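Local coordinates for protein HTH-type transcriptional activator ampR (Citrobacter freundii, PDB 3KOS) that regulates expression of the AmpC beta-lactamase gene as a LysR-family DNA-binding transcription factor, of which this chain is the effector-binding domain, at residues A[12-17]-A[39-44]; A[59-64]-A[198-203]; A[82-87]-A[169-174]; A[116-121]-A[173-178]. All blocks are in the same frame, centred on the assembly; numbering follows the deposited sequence.

Contact 1 of 4, residues A[12-17]-A[39-44]; sequences EKLKIG and PHIDLH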
loop_
_atom_site.group_PDB
_atom_site.type_symbol
_atom_site.label_atom_id
_atom_site.label_comp_id
_atom_site.label_asym_id
_atom_site.label_seq_id
_atom_site.Cartn_x
_atom_site.Cartn_y
_atom_site.Cartn_z
ATOM N N GLU A 12 23.203 18.094 0.090
ATOM C CA GLU A 12 23.330 17.324 1.314
ATOM C C GLU A 12 22.286 16.224 1.261
ATOM O O GLU A 12 21.123 16.491 0.978
ATOM C CB GLU A 12 23.102 18.221 2.531
ATOM C CG GLU A 12 24.048 19.427 2.558
ATOM C CD GLU A 12 23.817 20.340 3.748
ATOM O OE1 GLU A 12 22.849 20.115 4.502
ATOM O OE2 GLU A 12 24.612 21.292 3.936
ATOM N N LYS A 13 22.705 14.995 1.519
ATOM C CA LYS A 13 21.798 13.860 1.408
ATOM C C LYS A 13 20.881 13.759 2.618
ATOM O O LYS A 13 21.302 14.002 3.747
ATOM C CB LYS A 13 22.590 12.570 1.234
ATOM C CG LYS A 13 21.722 11.361 0.943
ATOM C CD LYS A 13 22.569 10.188 0.499
ATOM C CE LYS A 13 21.722 8.940 0.305
ATOM N NZ LYS A 13 22.570 7.781 -0.078
ATOM N N LEU A 14 19.618 13.408 2.372
ATOM C CA LEU A 14 18.667 13.153 3.445
ATOM C C LEU A 14 17.817 11.949 3.051
ATOM O O LEU A 14 17.189 11.954 1.996
ATOM C CB LEU A 14 17.779 14.373 3.678
ATOM C CG LEU A 14 16.625 14.251 4.679
ATOM C CD1 LEU A 14 17.137 13.885 6.052
ATOM C CD2 LEU A 14 15.851 15.558 4.747
ATOM N N LYS A 15 17.809 10.924 3.896
ATOM C CA LYS A 15 17.106 9.685 3.572
ATOM C C LYS A 15 15.950 9.483 4.539
ATOM O O LYS A 15 16.141 9.415 5.757
ATOM C CB LYS A 15 18.067 8.491 3.612
ATOM C CG LYS A 15 17.563 7.317 2.798
ATOM C CD LYS A 15 18.447 6.065 2.883
ATOM C CE LYS A 15 17.797 4.934 2.076
ATOM N NZ LYS A 15 18.463 3.606 2.248
ATOM N N ILE A 16 14.743 9.419 3.995
ATOM C CA ILE A 16 13.559 9.334 4.827
ATOM C C ILE A 16 12.642 8.196 4.379
ATOM O O ILE A 16 12.308 8.095 3.208
ATOM C CB ILE A 16 12.784 10.645 4.813
ATOM C CG1 ILE A 16 13.703 11.795 5.262
ATOM C CG2 ILE A 16 11.576 10.553 5.716
ATOM C CD1 ILE A 16 12.969 13.056 5.641
ATOM N N GLY A 17 12.245 7.359 5.331
ATOM C CA GLY A 17 11.294 6.283 5.081
ATOM C C GLY A 17 9.930 6.688 5.613
ATOM O O GLY A 17 9.776 6.918 6.811
ATOM N N PRO A 39 16.465 23.878 -1.701
ATOM C CA PRO A 39 16.913 23.235 -2.939
ATOM C C PRO A 39 18.247 22.507 -2.783
ATOM O O PRO A 39 18.593 21.703 -3.639
ATOM C CB PRO A 39 17.074 24.417 -3.901
ATOM C CG PRO A 39 17.270 25.599 -3.011
ATOM C CD PRO A 39 16.399 25.344 -1.836
ATOM N N HIS A 40 18.978 22.789 -1.713
ATOM C CA HIS A 40 20.307 22.217 -1.510
ATOM C C HIS A 40 20.265 20.829 -0.888
ATOM O O HIS A 40 21.310 20.216 -0.672
ATOM C CB HIS A 40 21.143 23.140 -0.616
ATOM C CG HIS A 40 20.521 23.407 0.722
ATOM N ND1 HIS A 40 19.458 24.268 0.889
ATOM C CD2 HIS A 40 20.806 22.914 1.952
ATOM C CE1 HIS A 40 19.123 24.304 2.168
ATOM N NE2 HIS A 40 19.925 23.491 2.834
ATOM N N ILE A 41 19.066 20.332 -0.586
ATOM C CA ILE A 41 18.947 19.023 0.040
ATOM C C ILE A 41 18.536 17.962 -0.988
ATOM O O ILE A 41 17.593 18.159 -1.749
ATOM C CB ILE A 41 17.957 19.052 1.227
ATOM C CG1 ILE A 41 18.525 19.933 2.344
ATOM C CG2 ILE A 41 17.688 17.638 1.744
ATOM C CD1 ILE A 41 17.574 20.201 3.478
ATOM N N ASP A 42 19.287 16.865 -1.013
ATOM C CA ASP A 42 19.035 15.738 -1.910
ATOM C C ASP A 42 18.195 14.731 -1.129
ATOM O O ASP A 42 18.706 13.932 -0.338
ATOM C CB ASP A 42 20.367 15.138 -2.356
ATOM C CG ASP A 42 20.211 13.874 -3.187
ATOM O OD1 ASP A 42 19.103 13.613 -3.701
ATOM O OD2 ASP A 42 21.212 13.134 -3.315
ATOM N N LEU A 43 16.889 14.803 -1.337
ATOM C CA LEU A 43 15.947 14.032 -0.541
ATOM C C LEU A 43 15.676 12.675 -1.187
ATOM O O LEU A 43 15.203 12.606 -2.318
ATOM C CB LEU A 43 14.643 14.818 -0.395
ATOM C CG LEU A 43 13.511 14.164 0.390
ATOM C CD1 LEU A 43 13.993 13.807 1.778
ATOM C CD2 LEU A 43 12.317 15.110 0.457
ATOM N N HIS A 44 15.988 11.605 -0.462
ATOM C CA HIS A 44 15.735 10.246 -0.922
ATOM C C HIS A 44 14.545 9.684 -0.152
ATOM O O HIS A 44 14.666 9.356 1.022
ATOM C CB HIS A 44 16.949 9.361 -0.660
ATOM C CG HIS A 44 18.146 9.724 -1.477
ATOM N ND1 HIS A 44 18.741 8.844 -2.353
ATOM C CD2 HIS A 44 18.850 10.878 -1.564
ATOM C CE1 HIS A 44 19.770 9.435 -2.937
ATOM N NE2 HIS A 44 19.855 10.672 -2.478
#
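Glu-12 to Lys-15 pair in parallel with Ile-41 to His-44, the two short strands running 24° apart with an axis separation of 4.6 Å at closest approach. Five backbone hydrogen bonds, from Glu-12 N to His-40 O at one end to Ile-16 N to His-44 O at the other, zip them together. One face of the pair is polar. There Lys-13, with CG anti to its backbone N (chi1 -173°) and the rest of its chain extended, passes across the imidazole of His-44, so that CE sits 3.8 Å from the ring centroid and only 8° off the ring normal in a CH-pi contact. A bond near its own plane steadies the same ring: His-44 NE2 donates to Asp-42 OD2 at 2.9 Å, meeting that oxygen from above the carboxylate. The other carboxylate oxygen, Asp-42 OD1, bonds to a MES molecule probably brought by the crystallisation liquor. The opposite face is apolar. Leu-14 CB lies 3.8 Å from Ile-41 CG2, while Leu-14 and Leu-43 run side by side in the same direction, CD2 to CD1 at 3.9 Å; Ile-16 CG1 extends the patch onto Leu-43 CD1. This greasy face is roofed by two helices: Phe-34 and Leu-31 of helix 20-37, the crossover of this beta-alpha-beta unit, over Leu-43, and Met-196 and Phe-199 of helix 194-209 over Leu-14.

Contact 2 of 4, residues A[59-64]-A[198-203]; sequences LDYTIR and EFSRWL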
loop_
_atom_site.group_PDB
_atom_site.type_symbol
_atom_site.label_atom_id
_atom_site.label_comp_id
_atom_site.label_asym_id
_atom_site.label_seq_id
_atom_site.Cartn_x
_atom_site.Cartn_y
_atom_site.Cartn_z
ATOM N N LEU A 59 18.113 4.666 7.323
ATOM C CA LEU A 59 17.315 5.887 7.263
ATOM C C LEU A 59 17.842 6.977 8.190
ATOM O O LEU A 59 18.382 6.686 9.257
ATOM C CB LEU A 59 15.868 5.587 7.642
ATOM C CG LEU A 59 15.144 4.531 6.802
ATOM C CD1 LEU A 59 13.741 4.323 7.355
ATOM C CD2 LEU A 59 15.103 4.934 5.330
ATOM N N ASP A 60 17.663 8.231 7.789
ATOM C CA ASP A 60 17.885 9.350 8.708
ATOM C C ASP A 60 16.659 9.544 9.592
ATOM O O ASP A 60 16.762 9.567 10.823
ATOM C CB ASP A 60 18.203 10.626 7.920
ATOM C CG ASP A 60 19.524 10.530 7.189
ATOM O OD1 ASP A 60 20.518 10.120 7.830
ATOM O OD2 ASP A 60 19.578 10.845 5.986
ATOM N N TYR A 61 15.497 9.671 8.946
ATOM C CA TYR A 61 14.224 9.837 9.625
ATOM C C TYR A 61 13.236 8.759 9.184
ATOM O O TYR A 61 13.309 8.263 8.059
ATOM C CB TYR A 61 13.591 11.172 9.247
ATOM C CG TYR A 61 14.047 12.373 10.052
ATOM C CD1 TYR A 61 14.183 12.309 11.435
ATOM C CD2 TYR A 61 14.283 13.587 9.424
ATOM C CE1 TYR A 61 14.572 13.431 12.169
ATOM C CE2 TYR A 61 14.672 14.701 10.146
ATOM C CZ TYR A 61 14.817 14.615 11.511
ATOM O OH TYR A 61 15.200 15.745 12.209
ATOM N N THR A 62 12.296 8.450 10.066
ATOM C CA THR A 62 11.161 7.583 9.745
ATOM C C THR A 62 9.876 8.357 10.018
ATOM O O THR A 62 9.699 8.919 11.098
ATOM C CB THR A 62 11.160 6.345 10.647
ATOM O OG1 THR A 62 12.405 5.652 10.506
ATOM C CG2 THR A 62 10.008 5.408 10.282
ATOM N N ILE A 63 8.977 8.417 9.042
ATOM C CA ILE A 63 7.672 8.992 9.322
ATOM C C ILE A 63 6.725 7.819 9.493
ATOM O O ILE A 63 6.697 6.929 8.656
ATOM C CB ILE A 63 7.213 9.946 8.227
ATOM C CG1 ILE A 63 8.122 11.194 8.235
ATOM C CG2 ILE A 63 5.753 10.323 8.460
ATOM C CD1 ILE A 63 7.835 12.190 7.111
ATOM N N ARG A 64 5.991 7.808 10.602
ATOM C CA ARG A 64 5.237 6.631 10.995
ATOM C C ARG A 64 3.971 6.988 11.758
ATOM O O ARG A 64 3.810 8.115 12.242
ATOM C CB ARG A 64 6.120 5.741 11.876
ATOM C CG ARG A 64 6.451 6.366 13.210
ATOM C CD ARG A 64 7.817 5.895 13.703
ATOM N NE ARG A 64 7.914 4.441 13.721
ATOM C CZ ARG A 64 9.023 3.774 14.021
ATOM N NH1 ARG A 64 9.029 2.445 14.010
ATOM N NH2 ARG A 64 10.127 4.440 14.330
ATOM N N GLU A 198 16.482 20.922 9.032
ATOM C CA GLU A 198 15.768 21.764 8.084
ATOM C C GLU A 198 14.495 21.109 7.572
ATOM O O GLU A 198 13.438 21.738 7.517
ATOM C CB GLU A 198 16.698 22.173 6.942
ATOM C CG GLU A 198 17.691 23.240 7.416
ATOM C CD GLU A 198 18.781 23.561 6.426
ATOM O OE1 GLU A 198 18.949 22.818 5.438
ATOM O OE2 GLU A 198 19.491 24.567 6.651
ATOM N N PHE A 199 14.591 19.838 7.205
ATOM C CA PHE A 199 13.399 19.115 6.783
ATOM C C PHE A 199 12.340 19.061 7.893
ATOM O O PHE A 199 11.162 19.297 7.642
ATOM C CB PHE A 199 13.749 17.707 6.311
ATOM C CG PHE A 199 12.547 16.908 5.885
ATOM C CD1 PHE A 199 11.870 16.124 6.799
ATOM C CD2 PHE A 199 12.077 16.982 4.583
ATOM C CE1 PHE A 199 10.751 15.390 6.418
ATOM C CE2 PHE A 199 10.955 16.258 4.194
ATOM C CZ PHE A 199 10.296 15.456 5.117
ATOM N N SER A 200 12.757 18.739 9.114
ATOM C CA SER A 200 11.819 18.671 10.242
ATOM C C SER A 200 11.144 20.001 10.496
ATOM O O SER A 200 9.935 20.056 10.732
ATOM C CB SER A 200 12.530 18.260 11.529
ATOM O OG SER A 200 12.976 16.935 11.435
ATOM N N ARG A 201 11.930 21.075 10.480
ATOM C CA ARG A 201 11.366 22.403 10.691
ATOM C C ARG A 201 10.386 22.759 9.583
ATOM O O ARG A 201 9.311 23.306 9.846
ATOM C CB ARG A 201 12.464 23.477 10.781
ATOM C CG ARG A 201 13.337 23.390 12.023
ATOM C CD ARG A 201 14.050 24.724 12.315
ATOM N NE ARG A 201 14.827 25.218 11.177
ATOM C CZ ARG A 201 16.155 25.142 11.076
ATOM N NH1 ARG A 201 16.877 24.600 12.057
ATOM N NH2 ARG A 201 16.762 25.621 9.999
ATOM N N TRP A 202 10.757 22.460 8.343
ATOM C CA TRP A 202 9.882 22.753 7.217
ATOM C C TRP A 202 8.543 22.021 7.347
ATOM O O TRP A 202 7.474 22.608 7.155
ATOM C CB TRP A 202 10.532 22.353 5.896
ATOM C CG TRP A 202 9.521 22.293 4.792
ATOM C CD1 TRP A 202 8.999 23.351 4.101
ATOM C CD2 TRP A 202 8.889 21.119 4.270
ATOM N NE1 TRP A 202 8.087 22.907 3.179
ATOM C CE2 TRP A 202 7.996 21.541 3.263
ATOM C CE3 TRP A 202 8.991 19.751 4.555
ATOM C CZ2 TRP A 202 7.211 20.644 2.535
ATOM C CZ3 TRP A 202 8.206 18.855 3.830
ATOM C CH2 TRP A 202 7.326 19.308 2.838
ATOM N N LEU A 203 8.608 20.735 7.665
ATOM C CA LEU A 203 7.399 19.903 7.679
ATOM C C LEU A 203 6.445 20.292 8.815
ATOM O O LEU A 203 5.259 20.515 8.593
ATOM C CB LEU A 203 7.766 18.416 7.748
ATOM C CG LEU A 203 6.601 17.417 7.670
ATOM C CD1 LEU A 203 5.672 17.724 6.494
ATOM C CD2 LEU A 203 7.150 15.997 7.570
#
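Ser-200 OG is gripped by two oxygens, Tyr-61 OH at 2.6 Å across the contact and the carbonyl of Met-196 one turn back in its own helix. Tyr-61 OH also makes a weak hydrogen bond to Met-196 O, so the two hydroxyls and the carbonyl form a compact polar cluster. The tyrosine ring reaches it from strand 61-66, its CG lying beside the backbone N (chi1 -85°) and its CB directed at the helix. Everything else is apolar. Tyr-61 CD2 comes within 4.4 Å of Phe-199 CD1 at an oblique inclination. Ile-63, two residues further on, sends CD1 to the edge of the Phe-199 ring, 4.4 Å from CE1, and meets Leu-203 tip to tip, CD1 to CD2 at 3.9 Å. Phe-199 thus touches both strand residues, and its ring also meets Phe-34 edge-to-face. The 11.6 Å between the strand and helix axes is bridged by side chains, chiefly the tyrosine, Ile-63, Phe-199 and Leu-203. All five participating residues are buried, so the hydroxyls lie in a largely apolar setting; their mutual bond and the Met-196 carbonyl give them polar partners there, which probably lowers the cost of burying them and fixes the direction of the tyrosine.

Contact 3 of 4, residues A[82-87]-A[169-174]; sequences LMSPLC and IVQPFL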
loop_
_atom_site.group_PDB
_atom_site.type_symbol
_atom_site.label_atom_id
_atom_site.label_comp_id
_atom_site.label_asym_id
_atom_site.label_seq_id
_atom_site.Cartn_x
_atom_site.Cartn_y
_atom_site.Cartn_z
ATOM N N LEU A 82 -7.135 11.141 13.171
ATOM C CA LEU A 82 -8.456 10.704 13.610
ATOM C C LEU A 82 -9.121 9.800 12.578
ATOM O O LEU A 82 -9.134 10.103 11.387
ATOM C CB LEU A 82 -9.350 11.908 13.893
ATOM C CG LEU A 82 -8.810 12.859 14.967
ATOM C CD1 LEU A 82 -9.844 13.935 15.285
ATOM C CD2 LEU A 82 -8.452 12.082 16.220
HETATM N N MSE A 83 -9.679 8.692 13.052
HETATM C CA MSE A 83 -10.256 7.681 12.167
HETATM C C MSE A 83 -11.769 7.619 12.220
HETATM O O MSE A 83 -12.381 7.824 13.270
HETATM C CB MSE A 83 -9.716 6.305 12.520
HETATM C CG MSE A 83 -8.215 6.215 12.427
HETATM SE SE MSE A 83 -7.607 4.448 12.992
HETATM C CE MSE A 83 -9.317 3.652 13.440
ATOM N N SER A 84 -12.370 7.305 11.077
ATOM C CA SER A 84 -13.813 7.191 10.981
ATOM C C SER A 84 -14.131 6.196 9.864
ATOM O O SER A 84 -13.282 5.931 9.009
ATOM C CB SER A 84 -14.401 8.576 10.680
ATOM O OG SER A 84 -15.799 8.613 10.895
ATOM N N PRO A 85 -15.340 5.615 9.878
ATOM C CA PRO A 85 -15.703 4.703 8.793
ATOM C C PRO A 85 -15.678 5.406 7.442
ATOM O O PRO A 85 -16.016 6.584 7.355
ATOM C CB PRO A 85 -17.129 4.289 9.151
ATOM C CG PRO A 85 -17.141 4.323 10.652
ATOM C CD PRO A 85 -16.276 5.517 11.020
ATOM N N LEU A 86 -15.260 4.676 6.414
ATOM C CA LEU A 86 -15.170 5.206 5.059
ATOM C C LEU A 86 -15.606 4.112 4.112
ATOM O O LEU A 86 -15.164 2.979 4.247
ATOM C CB LEU A 86 -13.722 5.586 4.737
ATOM C CG LEU A 86 -13.130 6.738 5.545
ATOM C CD1 LEU A 86 -11.618 6.772 5.364
ATOM C CD2 LEU A 86 -13.757 8.070 5.130
ATOM N N CYS A 87 -16.462 4.440 3.143
ATOM C CA CYS A 87 -16.965 3.416 2.244
ATOM C C CYS A 87 -17.361 4.008 0.892
ATOM O O CYS A 87 -17.377 5.229 0.715
ATOM C CB CYS A 87 -18.149 2.673 2.876
ATOM S SG CYS A 87 -19.575 3.755 3.143
ATOM N N ILE A 169 -14.953 7.943 -2.300
ATOM C CA ILE A 169 -15.249 7.418 -0.979
ATOM C C ILE A 169 -16.056 8.436 -0.179
ATOM O O ILE A 169 -15.954 9.649 -0.414
ATOM C CB ILE A 169 -13.945 7.036 -0.217
ATOM C CG1 ILE A 169 -14.172 5.804 0.660
ATOM C CG2 ILE A 169 -13.439 8.184 0.616
ATOM C CD1 ILE A 169 -14.092 4.495 -0.092
ATOM N N VAL A 170 -16.829 7.931 0.775
ATOM C CA VAL A 170 -17.723 8.735 1.602
ATOM C C VAL A 170 -17.473 8.475 3.090
ATOM O O VAL A 170 -17.143 7.360 3.482
ATOM C CB VAL A 170 -19.198 8.372 1.289
ATOM C CG1 VAL A 170 -20.140 8.984 2.301
ATOM C CG2 VAL A 170 -19.561 8.812 -0.122
ATOM N N GLN A 171 -17.635 9.509 3.910
ATOM C CA GLN A 171 -17.539 9.366 5.360
ATOM C C GLN A 171 -18.952 9.483 5.915
ATOM O O GLN A 171 -19.449 10.589 6.108
ATOM C CB GLN A 171 -16.647 10.465 5.951
ATOM C CG GLN A 171 -16.386 10.340 7.463
ATOM C CD GLN A 171 -15.696 11.563 8.065
ATOM O OE1 GLN A 171 -15.053 12.349 7.362
ATOM N NE2 GLN A 171 -15.841 11.734 9.372
ATOM N N PRO A 172 -19.612 8.346 6.161
ATOM C CA PRO A 172 -21.034 8.443 6.519
ATOM C C PRO A 172 -21.295 9.078 7.885
ATOM O O PRO A 172 -22.384 9.618 8.091
ATOM C CB PRO A 172 -21.502 6.987 6.508
ATOM C CG PRO A 172 -20.237 6.172 6.676
ATOM C CD PRO A 172 -19.182 6.951 5.960
ATOM N N PHE A 173 -20.333 9.014 8.798
ATOM C CA PHE A 173 -20.550 9.520 10.154
ATOM C C PHE A 173 -19.484 10.504 10.613
ATOM O O PHE A 173 -18.327 10.397 10.235
ATOM C CB PHE A 173 -20.663 8.360 11.139
ATOM C CG PHE A 173 -21.757 7.407 10.795
ATOM C CD1 PHE A 173 -23.086 7.791 10.939
ATOM C CD2 PHE A 173 -21.471 6.148 10.290
ATOM C CE1 PHE A 173 -24.109 6.927 10.598
ATOM C CE2 PHE A 173 -22.484 5.286 9.955
ATOM C CZ PHE A 173 -23.808 5.676 10.106
ATOM N N LEU A 174 -19.893 11.458 11.444
ATOM C CA LEU A 174 -19.006 12.515 11.902
ATOM C C LEU A 174 -18.015 12.036 12.956
ATOM O O LEU A 174 -16.915 12.575 13.065
ATOM C CB LEU A 174 -19.823 13.673 12.469
ATOM C CG LEU A 174 -20.637 14.451 11.440
ATOM C CD1 LEU A 174 -21.414 15.584 12.112
ATOM C CD2 LEU A 174 -19.717 14.992 10.355
HETATM O O HOH W 1 -17.907 7.709 9.038
#
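Leu-86 and Ile-169 form the apolar centre, Leu-86 CB lying 4.1 Å from Ile-169 CG1. CG1 of the isoleucine lies against the backbone of Cys-87 as well. Leu-86 CD2 packs against Gln-171 CB at 3.8 Å, the two side chains crossing at a slant. Further along, the ring of Pro-172 presses its CD on Pro-85 O and, more loosely, on the sulfur of Cys-87. The main chains meet at a single antiparallel bridge, a hydrogen-bonded pair in which Cys-87 N donates to Val-170 O at 3.0 Å and Val-170 N to Cys-87 O at 2.8 Å. Beyond it the two segments diverge, and a water bridges them. This water molecule accepts from Phe-173 N and donates to Pro-85 O, each at 2.8 Å, and also donates to Ser-84 OG at 3.0 Å, thereby stitching the loop to the strand where the backbones no longer pair. At this polar edge Gln-171, with CG anti to the backbone N (chi1 -175°) and its chain extended, places NE2 to donate to Phe-173 O at 3.0 Å, spanning Pro-172 within the loop. The main partner of Ser-84 OG is Thr-175 O, further along the same loop. Strand 73-86 is thus bordered by the loop that precedes strand 181-187, while its backbone also bonds to strand 153-156. Helix 139-147 packs on Leu-86 and Ile-169 through Leu-143, helix 89-92 lies by Cys-87 and Val-170, and Trp-118 of helix 114-121 rests on Pro-85.

Contact 4 of 4, residues A[116-121]-A[173-178]; sequences ALWMQT and FLTQID. Unlike the reference sequence in segment 116-121: Thr-121 (reference Ala).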
loop_
_atom_site.group_PDB
_atom_site.type_symbol
_atom_site.label_atom_id
_atom_site.label_comp_id
_atom_site.label_asym_id
_atom_site.label_seq_id
_atom_site.Cartn_x
_atom_site.Cartn_y
_atom_site.Cartn_z
ATOM N N ALA A 116 -14.261 -2.368 17.347
ATOM C CA ALA A 116 -14.839 -2.442 18.683
ATOM C C ALA A 116 -14.821 -1.057 19.327
ATOM O O ALA A 116 -15.806 -0.628 19.926
ATOM C CB ALA A 116 -14.075 -3.442 19.542
ATOM N N LEU A 117 -13.709 -0.350 19.178
ATOM C CA LEU A 117 -13.564 0.964 19.793
ATOM C C LEU A 117 -14.457 2.017 19.145
ATOM O O LEU A 117 -15.062 2.824 19.845
ATOM C CB LEU A 117 -12.100 1.413 19.796
ATOM C CG LEU A 117 -11.203 0.531 20.674
ATOM C CD1 LEU A 117 -9.729 0.782 20.406
ATOM C CD2 LEU A 117 -11.527 0.733 22.156
ATOM N N TRP A 118 -14.551 2.024 17.817
ATOM C CA TRP A 118 -15.425 3.005 17.173
ATOM C C TRP A 118 -16.894 2.772 17.530
ATOM O O TRP A 118 -17.614 3.714 17.873
ATOM C CB TRP A 118 -15.239 3.039 15.647
ATOM C CG TRP A 118 -15.927 4.203 15.031
ATOM C CD1 TRP A 118 -15.431 5.472 14.889
ATOM C CD2 TRP A 118 -17.251 4.229 14.503
ATOM N NE1 TRP A 118 -16.365 6.279 14.295
ATOM C CE2 TRP A 118 -17.495 5.542 14.054
ATOM C CE3 TRP A 118 -18.258 3.266 14.362
ATOM C CZ2 TRP A 118 -18.702 5.914 13.472
ATOM C CZ3 TRP A 118 -19.456 3.640 13.787
ATOM C CH2 TRP A 118 -19.668 4.949 13.351
HETATM N N MSE A 119 -17.339 1.520 17.422
HETATM C CA MSE A 119 -18.703 1.159 17.793
HETATM C C MSE A 119 -18.986 1.565 19.239
HETATM O O MSE A 119 -20.011 2.169 19.528
HETATM C CB MSE A 119 -18.933 -0.348 17.622
HETATM C CG MSE A 119 -18.974 -0.808 16.166
HETATM SE SE MSE A 119 -20.448 0.043 15.194
HETATM C CE MSE A 119 -20.170 -0.753 13.414
ATOM N N GLN A 120 -18.075 1.207 20.138
ATOM C CA GLN A 120 -18.217 1.540 21.556
ATOM C C GLN A 120 -18.412 3.051 21.744
ATOM O O GLN A 120 -19.278 3.486 22.505
ATOM C CB GLN A 120 -16.991 1.043 22.326
ATOM C CG GLN A 120 -16.963 1.400 23.803
ATOM C CD GLN A 120 -15.700 0.917 24.511
ATOM O OE1 GLN A 120 -14.602 1.439 24.292
ATOM N NE2 GLN A 120 -15.857 -0.076 25.378
ATOM N N THR A 121 -17.624 3.845 21.021
ATOM C CA THR A 121 -17.687 5.306 21.102
ATOM C C THR A 121 -19.029 5.873 20.665
ATOM O O THR A 121 -19.496 6.871 21.220
ATOM C CB THR A 121 -16.557 5.951 20.261
ATOM O OG1 THR A 121 -15.290 5.554 20.795
ATOM C CG2 THR A 121 -16.654 7.464 20.264
ATOM N N PHE A 173 -20.333 9.014 8.798
ATOM C CA PHE A 173 -20.550 9.520 10.154
ATOM C C PHE A 173 -19.484 10.504 10.613
ATOM O O PHE A 173 -18.327 10.397 10.235
ATOM C CB PHE A 173 -20.663 8.360 11.139
ATOM C CG PHE A 173 -21.757 7.407 10.795
ATOM C CD1 PHE A 173 -23.086 7.791 10.939
ATOM C CD2 PHE A 173 -21.471 6.148 10.290
ATOM C CE1 PHE A 173 -24.109 6.927 10.598
ATOM C CE2 PHE A 173 -22.484 5.286 9.955
ATOM C CZ PHE A 173 -23.808 5.676 10.106
ATOM N N LEU A 174 -19.893 11.458 11.444
ATOM C CA LEU A 174 -19.006 12.515 11.902
ATOM C C LEU A 174 -18.015 12.036 12.956
ATOM O O LEU A 174 -16.915 12.575 13.065
ATOM C CB LEU A 174 -19.823 13.673 12.469
ATOM C CG LEU A 174 -20.637 14.451 11.440
ATOM C CD1 LEU A 174 -21.414 15.584 12.112
ATOM C CD2 LEU A 174 -19.717 14.992 10.355
ATOM N N THR A 175 -18.415 11.042 13.743
ATOM C CA THR A 175 -17.620 10.616 14.891
ATOM C C THR A 175 -16.288 10.003 14.491
ATOM O O THR A 175 -16.228 9.126 13.633
ATOM C CB THR A 175 -18.383 9.619 15.792
ATOM O OG1 THR A 175 -19.565 10.243 16.301
ATOM C CG2 THR A 175 -17.508 9.180 16.961
ATOM N N GLN A 176 -15.221 10.479 15.127
ATOM C CA GLN A 176 -13.877 9.992 14.851
ATOM C C GLN A 176 -13.202 9.531 16.138
ATOM O O GLN A 176 -13.500 10.048 17.214
ATOM C CB GLN A 176 -13.037 11.109 14.254
ATOM C CG GLN A 176 -13.614 11.760 13.028
ATOM C CD GLN A 176 -12.774 12.924 12.583
ATOM O OE1 GLN A 176 -12.199 12.910 11.494
ATOM N NE2 GLN A 176 -12.675 13.940 13.436
ATOM N N ILE A 177 -12.279 8.578 16.029
ATOM C CA ILE A 177 -11.504 8.131 17.187
ATOM C C ILE A 177 -10.005 8.332 16.950
ATOM O O ILE A 177 -9.553 8.390 15.807
ATOM C CB ILE A 177 -11.780 6.656 17.546
ATOM C CG1 ILE A 177 -11.479 5.736 16.358
ATOM C CG2 ILE A 177 -13.229 6.471 18.005
ATOM C CD1 ILE A 177 -11.582 4.245 16.680
ATOM N N ASP A 178 -9.245 8.431 18.039
ATOM C CA ASP A 178 -7.798 8.614 17.978
ATOM C C ASP A 178 -7.111 7.377 18.532
ATOM O O ASP A 178 -7.176 7.110 19.731
ATOM C CB ASP A 178 -7.406 9.853 18.793
ATOM C CG ASP A 178 -5.904 10.111 18.814
ATOM O OD1 ASP A 178 -5.109 9.267 18.349
ATOM O OD2 ASP A 178 -5.509 11.186 19.314
#
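Trp-118 NE1 donates to Thr-175 O at 2.9 Å in a nearly straight bond (173° at the hydrogen). The oxygen lies in the indole plane, whereas the donor stands well above the plane of the carbonyl. The far corner of the indole, CH2, approaches Phe-173 CD2 to 3.7 Å, with the two rings oblique, planes 41° apart; near the pyrrole end, CD1 lies 3.9 Å from Ile-177 CG2. The other branch of Ile-177 climbs toward the helix, where CD1 reaches Leu-117 CB at 4.2 Å, a course set by CG1 standing between the backbone N and carbonyl carbon (chi1 58°). Thr-121, which differs from the reference sequence, adds a further contact: its CG2 meets Thr-175 CG2 at 3.8 Å and its OG1 touches Ile-177 CG2. That hydroxyl is held by donation to Leu-117 O at 2.9 Å, and Thr-121 N reaches the same carbonyl from the opposite face. In the second shell, Ile-177 O accepts from Met-83 N of strand 73-86, holding the loop at the edge of the indole. Helix 114-121 is thereby joined to the loop before strand 181-187 in the alpha/beta effector-binding domain of a LysR-type regulator, a fold related to the periplasmic binding proteins.

In the fold
The four contacts fall into two pairs on opposite sides of the chain's centre. Contacts 1 and 2 have centres about 10 Å apart and share the mixed sheet, in which strands 12-19 and 61-66 are neighbours; Phe-199 packs against Leu-14 and Ile-16 between them. Contacts 3 and 4, also about 10 Å apart, end on the same loop and share Phe-173 and Leu-174. The centres of contacts 1 and 3 are about 35 Å apart. Along the sequence contact 1 closes first, and contacts 3 and 4 are nested within the loop closed by contact 2, so the chain builds one end, crosses to the other and returns along strand 181-187 to helix 194-209, consistent with a periplasmic-binding-protein-like domain.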